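Long-range contact in antifreeze protein type II (Clupea harengus, PDB 2PY2), which probably binds ice crystals and checks their growth in a calcium-dependent manner, as a fish antifreeze protein built on a C-type lectin domain: residues Gly66-Val71 with Pro93-Thr98. Sequence-based numbering, arbitrary orientation.
Sequences GTDCQV and PDTTLT. With CA (calcium ion), chain G.
Leu97 reaches across to the 66-71 backbone with one methyl group. Leu97 CD2 lies 3.5 Å from Asp68 O and 3.6 Å from Cys69 O. Both are van der Waals contacts. The CA-CB bond of Leu97 runs along the gap, and the branch then swings CD2 inward. CG is anti to the carbonyl carbon and beside the backbone N (chi1 -65°), while CD1 stays farther from the turn. Leu97 CD2 is 4.2 Å from Gln70 O, a looser contact.

The second meeting point is Asp68 against Thr95. Asp68 points its carboxylate at the other loop, with CG between the backbone N and the carbonyl carbon (chi1 73°). Asp68 OD2 stops 3.7 Å from Thr95 CA and 3.9 Å from Thr95 CB. The polar partner of OD2 is instead the backbone N of Thr73, so the carboxylate closes its own loop while lying against Thr95.

Segment 66-71 runs from a short strand into the long-loop region of the C-type lectin fold, and 93-98 is a loop of that region carrying part of the calcium site. Asp94 turns its side chain away from 66-71 and binds calcium through OD2 at 2.5 Å. Gln92, Glu99, Asn113 and Asp114 complete the protein ligands. Gln92-Pro93-Asp94 is the QPD motif of C-type lectins, with the cis-proline between two calcium ligands.

Thr95 is held by residues flanking the contact: its N bonds to Asp114 OD2 and its O to Ser72 OG, just after Val71. The Cys69 side chain points away from Leu97 and forms a disulfide with Cys100, beside the calcium ligand Glu99.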
loop_
_atom_site.group_PDB
_atom_site.type_symbol
_atom_site.label_atom_id
_atom_site.label_comp_id
_atom_site.label_asym_id
_atom_site.label_seq_id
_atom_site.Cartn_x
_atom_site.Cartn_y
_atom_site.Cartn_z
ATOM N N GLY A 66 2.859 4.356 0.709
ATOM C CA GLY A 66 3.891 4.980 1.520
ATOM C C GLY A 66 5.246 5.022 0.853
ATOM O O GLY A 66 5.593 4.126 0.090
ATOM N N THR A 67 6.006 6.083 1.116
ATOM C CA THR A 67 7.344 6.211 0.550
ATOM C C THR A 67 8.188 7.174 1.377
ATOM O O THR A 67 7.651 7.978 2.136
ATOM C CB THR A 67 7.334 6.759 -0.917
ATOM O OG1 THR A 67 7.448 8.185 -0.892
ATOM C CG2 THR A 67 6.047 6.385 -1.654
ATOM N N ASP A 68 9.511 7.061 1.249
ATOM C CA ASP A 68 10.439 7.983 1.913
ATOM C C ASP A 68 11.363 8.441 0.777
ATOM O O ASP A 68 12.574 8.572 0.941
ATOM C CB ASP A 68 11.219 7.290 3.064
ATOM C CG ASP A 68 12.299 6.325 2.581
ATOM O OD1 ASP A 68 12.134 5.685 1.521
ATOM O OD2 ASP A 68 13.328 6.191 3.293
ATOM N N CYS A 69 10.750 8.691 -0.382
ATOM C CA CYS A 69 11.473 9.087 -1.586
ATOM C C CYS A 69 12.033 10.501 -1.600
ATOM O O CYS A 69 12.893 10.814 -2.430
ATOM C CB CYS A 69 10.595 8.897 -2.826
ATOM S SG CYS A 69 10.079 7.179 -3.170
ATOM N N GLN A 70 11.548 11.366 -0.719
ATOM C CA GLN A 70 12.075 12.728 -0.688
ATOM C C GLN A 70 13.335 12.778 0.168
ATOM O O GLN A 70 14.414 13.140 -0.310
ATOM C CB GLN A 70 11.036 13.704 -0.129
ATOM C CG GLN A 70 9.815 13.877 -1.007
ATOM C CD GLN A 70 8.832 12.740 -0.867
ATOM O OE1 GLN A 70 8.699 12.144 0.208
ATOM N NE2 GLN A 70 8.116 12.446 -1.942
ATOM N N VAL A 71 13.194 12.424 1.440
ATOM C CA VAL A 71 14.329 12.409 2.353
ATOM C C VAL A 71 14.375 11.052 3.056
ATOM O O VAL A 71 13.404 10.632 3.681
ATOM C CB VAL A 71 14.219 13.532 3.407
ATOM C CG1 VAL A 71 15.404 13.454 4.354
ATOM C CG2 VAL A 71 14.190 14.901 2.712
ATOM N N PRO A 93 13.038 -1.240 6.901
ATOM C CA PRO A 93 13.333 -0.837 5.519
ATOM C C PRO A 93 14.815 -0.506 5.316
ATOM O O PRO A 93 15.531 -0.222 6.277
ATOM C CB PRO A 93 12.448 0.392 5.332
ATOM C CG PRO A 93 12.546 1.049 6.674
ATOM C CD PRO A 93 12.421 -0.127 7.649
ATOM N N ASP A 94 15.283 -0.541 4.074
ATOM C CA ASP A 94 16.680 -0.210 3.813
ATOM C C ASP A 94 16.896 1.307 3.860
ATOM O O ASP A 94 17.978 1.776 4.205
ATOM C CB ASP A 94 17.112 -0.777 2.461
ATOM C CG ASP A 94 17.210 -2.294 2.480
ATOM O OD1 ASP A 94 18.125 -2.830 3.131
ATOM O OD2 ASP A 94 16.366 -2.957 1.854
ATOM N N THR A 95 15.842 2.053 3.532
ATOM C CA THR A 95 15.817 3.523 3.514
ATOM C C THR A 95 16.627 4.153 2.382
ATOM O O THR A 95 16.799 5.378 2.346
ATOM C CB THR A 95 16.271 4.172 4.865
ATOM O OG1 THR A 95 17.696 4.093 4.994
ATOM C CG2 THR A 95 15.607 3.470 6.059
ATOM N N THR A 96 17.111 3.324 1.460
ATOM C CA THR A 96 17.874 3.814 0.314
ATOM C C THR A 96 16.887 4.500 -0.621
ATOM O O THR A 96 15.812 3.959 -0.893
ATOM C CB THR A 96 18.530 2.663 -0.470
ATOM O OG1 THR A 96 19.122 1.734 0.442
ATOM C CG2 THR A 96 19.604 3.200 -1.400
ATOM N N LEU A 97 17.242 5.679 -1.122
ATOM C CA LEU A 97 16.337 6.392 -2.015
ATOM C C LEU A 97 16.045 5.619 -3.300
ATOM O O LEU A 97 15.061 5.905 -3.984
ATOM C CB LEU A 97 16.902 7.778 -2.356
ATOM C CG LEU A 97 17.014 8.764 -1.193
ATOM C CD1 LEU A 97 17.813 9.986 -1.636
ATOM C CD2 LEU A 97 15.626 9.167 -0.725
ATOM N N THR A 98 16.883 4.641 -3.635
ATOM C CA THR A 98 16.658 3.866 -4.857
ATOM C C THR A 98 15.571 2.794 -4.721
ATOM O O THR A 98 15.164 2.188 -5.711
ATOM C CB THR A 98 17.949 3.190 -5.349
ATOM O OG1 THR A 98 18.439 2.300 -4.342
ATOM C CG2 THR A 98 19.007 4.235 -5.663
HETATM CA CA CA G . 14.117 -2.795 0.813
HETATM O O HOH W 1 14.430 -5.098 -0.447
#